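Side-chain contacts in GlcNAc Inducible Gene 2, GIG2 (Candida albicans, PDB 6AKZ), which binds a ferric ion and is probably an oxygenase of the DUF1479 family, encoded by a gene induced by N-acetylglucosamine: residues 72-75 against 76-80; 389-393 against 394-398. One frame throughout, in Å; residues are numbered along the deposited sequence.

Contact 1: residues 72-75 against 76-80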
loop_
_atom_site.group_PDB
_atom_site.type_symbol
_atom_site.label_atom_id
_atom_site.label_comp_id
_atom_site.label_asym_id
_atom_site.label_seq_id
_atom_site.Cartn_x
_atom_site.Cartn_y
_atom_site.Cartn_z
ATOM N N ASN A 72 -3.887 -19.896 -9.746
ATOM C CA ASN A 72 -3.599 -18.537 -9.373
ATOM C C ASN A 72 -4.798 -17.708 -8.911
ATOM O O ASN A 72 -4.927 -16.582 -9.309
ATOM C CB ASN A 72 -2.895 -17.822 -10.509
ATOM C CG ASN A 72 -1.704 -18.599 -11.010
ATOM O OD1 ASN A 72 -0.727 -18.756 -10.310
ATOM N ND2 ASN A 72 -1.850 -19.191 -12.173
ATOM N N LYS A 73 -5.646 -18.306 -8.056
ATOM C CA LYS A 73 -6.808 -17.653 -7.473
ATOM C C LYS A 73 -6.844 -17.931 -6.027
ATOM O O LYS A 73 -6.591 -19.042 -5.622
ATOM C CB LYS A 73 -8.124 -18.227 -8.010
ATOM C CG LYS A 73 -8.314 -17.962 -9.444
ATOM C CD LYS A 73 -9.517 -18.710 -10.026
ATOM C CE LYS A 73 -9.304 -18.841 -11.536
ATOM N NZ LYS A 73 -10.484 -19.464 -12.195
ATOM N N LEU A 74 -7.247 -16.926 -5.240
ATOM C CA LEU A 74 -7.541 -17.213 -3.859
ATOM C C LEU A 74 -8.829 -18.028 -3.893
ATOM O O LEU A 74 -9.759 -17.670 -4.651
ATOM C CB LEU A 74 -7.761 -15.956 -3.041
ATOM C CG LEU A 74 -6.559 -15.004 -2.888
ATOM C CD1 LEU A 74 -6.995 -13.790 -2.076
ATOM C CD2 LEU A 74 -5.343 -15.645 -2.245
ATOM N N PRO A 75 -8.886 -19.100 -3.101
ATOM C CA PRO A 75 -10.236 -19.717 -2.834
ATOM C C PRO A 75 -11.301 -18.732 -2.370
ATOM O O PRO A 75 -10.973 -17.775 -1.637
ATOM C CB PRO A 75 -9.949 -20.691 -1.707
ATOM C CG PRO A 75 -8.587 -20.472 -1.272
ATOM C CD PRO A 75 -7.842 -19.631 -2.220
ATOM N N GLN A 76 -12.567 -19.049 -2.693
ATOM C CA GLN A 76 -13.688 -18.215 -2.405
ATOM C C GLN A 76 -13.742 -17.742 -0.957
ATOM O O GLN A 76 -13.928 -16.554 -0.714
ATOM C CB GLN A 76 -15.013 -18.917 -2.847
ATOM C CG GLN A 76 -16.300 -18.161 -2.533
ATOM C CD GLN A 76 -17.484 -19.100 -2.237
ATOM O OE1 GLN A 76 -17.451 -19.961 -1.321
ATOM N NE2 GLN A 76 -18.540 -18.924 -2.993
ATOM N N GLN A 77 -13.640 -18.635 0.016
ATOM C CA GLN A 77 -13.743 -18.186 1.404
ATOM C C GLN A 77 -12.605 -17.201 1.795
ATOM O O GLN A 77 -12.786 -16.237 2.565
ATOM C CB GLN A 77 -13.699 -19.414 2.299
ATOM C CG GLN A 77 -13.634 -19.210 3.803
ATOM C CD GLN A 77 -13.216 -20.511 4.510
ATOM O OE1 GLN A 77 -12.385 -21.261 4.002
ATOM N NE2 GLN A 77 -13.780 -20.765 5.701
ATOM N N VAL A 78 -11.442 -17.463 1.265
ATOM C CA VAL A 78 -10.283 -16.565 1.575
ATOM C C VAL A 78 -10.494 -15.153 0.925
ATOM O O VAL A 78 -10.260 -14.060 1.518
ATOM C CB VAL A 78 -9.003 -17.220 1.104
ATOM C CG1 VAL A 78 -7.792 -16.278 1.199
ATOM C CG2 VAL A 78 -8.768 -18.531 1.856
ATOM N N SER A 79 -10.932 -15.176 -0.334
ATOM C CA SER A 79 -11.261 -13.968 -1.063
ATOM C C SER A 79 -12.240 -13.120 -0.352
ATOM O O SER A 79 -12.013 -11.892 -0.168
ATOM C CB SER A 79 -11.745 -14.321 -2.499
ATOM O OG SER A 79 -12.212 -13.178 -3.227
ATOM N N GLU A 80 -13.359 -13.729 0.092
ATOM C CA GLU A 80 -14.353 -12.997 0.798
ATOM C C GLU A 80 -13.839 -12.364 2.076
ATOM O O GLU A 80 -14.104 -11.183 2.363
ATOM C CB GLU A 80 -15.549 -13.903 1.121
ATOM C CG GLU A 80 -16.202 -14.440 -0.115
ATOM C CD GLU A 80 -17.336 -15.437 0.219
ATOM O OE1 GLU A 80 -17.252 -16.186 1.239
ATOM O OE2 GLU A 80 -18.241 -15.523 -0.611
#
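With chi1 at 172°, Val-78 turns CG1 away from its backbone N and sets CG2 opposite the carbonyl carbon, which spreads the two methyls over different neighbours: CG2 goes to the ring of Pro-75, CG1 to Leu-74. The leucine answers with CG anti to its own carbonyl carbon (chi1 -64°), which extends the branch along the flank of the coming helix. Of the two apolar meetings, that with the proline is the tighter. Pro-75 CG lies 3.7 Å from Val-78 CG2 and 4.0 Å from Val-78 CB, so the ring corner rests against the isopropyl group at a slant. Leu-74 CD1 approaches Val-78 CG1 at 4.2 Å, the two side chains crossing nearly at right angles in a looser touch.

Pro-75 occupies the N-cap position of helix 76-85, and its carbonyl opens the i to i+4 series of the helix. The evidence is the bond from Ser-79 N to Pro-75 O, 2.9 Å long and almost straight at the hydrogen (172°). Having no amide hydrogen, the proline nitrogen loses nothing at a place where the helix has no acceptor to offer it. One step further on, Glu-80 N bonds to Gln-76 O at 3.0 Å, which continues the pattern.

Around the N-cap carbonyl, Val-78 CB is 3.4 Å from Pro-75 O, an approach that follows largely from the helical turn. Ser-79 CB comes near the same oxygen, whereas its hydroxyl is hydrogen-bonded to Glu-155 in the loop after helix 143-153. On the inner side, Leu-74 and Val-78 both rest on Leu-88 of strand 87-91, and Leu-74 also touches Met-152.

Contact 2: residues 389-393 against 394-398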
loop_
_atom_site.group_PDB
_atom_site.type_symbol
_atom_site.label_atom_id
_atom_site.label_comp_id
_atom_site.label_asym_id
_atom_site.label_seq_id
_atom_site.Cartn_x
_atom_site.Cartn_y
_atom_site.Cartn_z
ATOM N N ARG A 389 14.232 0.671 -14.063
ATOM C CA ARG A 389 15.148 0.303 -15.138
ATOM C C ARG A 389 16.463 1.075 -15.023
ATOM O O ARG A 389 17.545 0.507 -15.172
ATOM C CB ARG A 389 14.506 0.558 -16.503
ATOM C CG ARG A 389 15.488 0.550 -17.663
ATOM C CD ARG A 389 14.889 1.199 -18.899
ATOM N NE ARG A 389 15.790 1.128 -20.046
ATOM C CZ ARG A 389 15.685 0.233 -21.023
ATOM N NH1 ARG A 389 14.716 -0.671 -20.996
ATOM N NH2 ARG A 389 16.550 0.242 -22.029
ATOM N N ASP A 390 16.355 2.372 -14.755
ATOM C CA ASP A 390 17.510 3.247 -14.611
ATOM C C ASP A 390 18.328 2.937 -13.368
ATOM O O ASP A 390 19.558 2.906 -13.423
ATOM C CB ASP A 390 17.068 4.713 -14.592
ATOM C CG ASP A 390 18.239 5.675 -14.628
ATOM O OD1 ASP A 390 18.958 5.699 -15.649
ATOM O OD2 ASP A 390 18.441 6.406 -13.636
ATOM N N ALA A 391 17.655 2.708 -12.246
ATOM C CA ALA A 391 18.393 2.410 -10.998
ATOM C C ALA A 391 19.104 1.078 -11.009
ATOM O O ALA A 391 20.234 0.964 -10.488
ATOM C CB ALA A 391 17.463 2.491 -9.812
ATOM N N PHE A 392 18.452 0.065 -11.545
ATOM C CA PHE A 392 19.037 -1.254 -11.603
ATOM C C PHE A 392 20.239 -1.281 -12.569
ATOM O O PHE A 392 21.250 -1.985 -12.317
ATOM C CB PHE A 392 18.025 -2.236 -12.092
ATOM C CG PHE A 392 18.449 -3.674 -12.003
ATOM C CD1 PHE A 392 18.295 -4.363 -10.824
ATOM C CD2 PHE A 392 19.041 -4.330 -13.093
ATOM C CE1 PHE A 392 18.649 -5.688 -10.714
ATOM C CE2 PHE A 392 19.416 -5.658 -13.001
ATOM C CZ PHE A 392 19.209 -6.349 -11.832
ATOM N N LEU A 393 20.056 -0.625 -13.718
ATOM C CA LEU A 393 21.106 -0.625 -14.759
ATOM C C LEU A 393 22.335 0.147 -14.206
ATOM O O LEU A 393 23.473 -0.220 -14.500
ATOM C CB LEU A 393 20.600 -0.016 -16.069
ATOM C CG LEU A 393 19.759 -0.918 -16.969
ATOM C CD1 LEU A 393 19.198 -0.115 -18.153
ATOM C CD2 LEU A 393 20.537 -2.159 -17.414
ATOM N N LYS A 394 22.107 1.190 -13.456
ATOM C CA LYS A 394 23.181 1.999 -12.844
ATOM C C LYS A 394 23.641 1.511 -11.458
ATOM O O LYS A 394 24.610 2.067 -10.907
ATOM C CB LYS A 394 22.716 3.429 -12.682
ATOM C CG LYS A 394 22.545 4.136 -14.013
ATOM C CD LYS A 394 21.966 5.529 -13.858
ATOM C CE LYS A 394 23.086 6.541 -13.721
ATOM N NZ LYS A 394 22.661 7.828 -13.102
ATOM N N ASN A 395 22.970 0.494 -10.895
ATOM C CA ASN A 395 23.300 -0.016 -9.561
ATOM C C ASN A 395 23.291 1.025 -8.457
ATOM O O ASN A 395 24.189 1.080 -7.614
ATOM C CB ASN A 395 24.657 -0.676 -9.632
ATOM C CG ASN A 395 24.785 -1.861 -8.741
ATOM O OD1 ASN A 395 23.860 -2.299 -8.040
ATOM N ND2 ASN A 395 25.951 -2.435 -8.791
ATOM N N ILE A 396 22.241 1.824 -8.432
ATOM C CA ILE A 396 21.997 2.916 -7.453
ATOM C C ILE A 396 20.579 2.736 -6.822
ATOM O O ILE A 396 19.822 1.872 -7.238
ATOM C CB ILE A 396 22.131 4.299 -8.079
ATOM C CG1 ILE A 396 21.178 4.460 -9.261
ATOM C CG2 ILE A 396 23.605 4.532 -8.526
ATOM C CD1 ILE A 396 21.140 5.880 -9.813
ATOM N N SER A 397 20.234 3.633 -5.929
ATOM C CA SER A 397 18.979 3.584 -5.177
ATOM C C SER A 397 17.895 4.029 -6.122
ATOM O O SER A 397 18.167 4.834 -6.984
ATOM C CB SER A 397 19.029 4.564 -3.991
ATOM O OG SER A 397 19.756 3.977 -2.948
ATOM N N PRO A 398 16.630 3.532 -5.929
ATOM C CA PRO A 398 15.525 4.124 -6.661
ATOM C C PRO A 398 15.304 5.516 -6.132
ATOM O O PRO A 398 15.797 5.898 -5.041
ATOM C CB PRO A 398 14.334 3.205 -6.344
ATOM C CG PRO A 398 14.709 2.387 -5.178
ATOM C CD PRO A 398 16.223 2.319 -5.160
#
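Ala-391 O receives Ile-396 N at 3.0 Å, with the hydrogen nearly in line (167°) and the donor in the carbonyl plane. A weak bond from Asn-395 N to Phe-392 O, 3.3 Å, accompanies it. One residue before Ala-391, Asp-390 O accepts Lys-394 N at 3.1 Å, an ordinary i to i+4 bond. The lysine chain runs back over this turn: its CG is 3.3 Å from Asp-390 O, and its CD lies 3.5 Å from Asp-390 OD1. A bend at chi3 (91°) leaves NZ 4.5 Å from Asp-390 OD2, too far for a salt bridge, so any attraction between the charges is probably modest.

Beyond the helix the chain folds back over Ala-391, whose CB is 3.5 Å from Ile-396 O and 4.2 Å from Ile-396 CG1. Ile-396 O accepts a hydrogen bond from Trp-132 NE1, while Asn-395 OD1 receives Ala-417 N, tying the turn to a later loop. The 6-to-1 bond at Ala-391 O, the weak partner at Phe-392 O and the positive phi of Asn-395 as C-prime residue together define a Schellman motif ending helix 382-394.

In the fold
Contact 1 comes first along the chain and closes well before contact 2 opens; their centres lie 36 Å apart and their nearest atoms about 23 Å, so the two do not touch. They share no helix. Residues 72-80 start helix 76-85, which leads into strand 87-91 of the seven-stranded mixed sheet, whereas residues 389-398 end helix 382-394, after the last strand of that sheet, 367-371, and turn the chain toward helix 399-402. Their centres are 20 and 22 Å from that of the chain. Both lie away from the iron site and are local helix ends, one a start and the other a finish, so they bear on the shape of the chain around the sheet and not directly on metal binding.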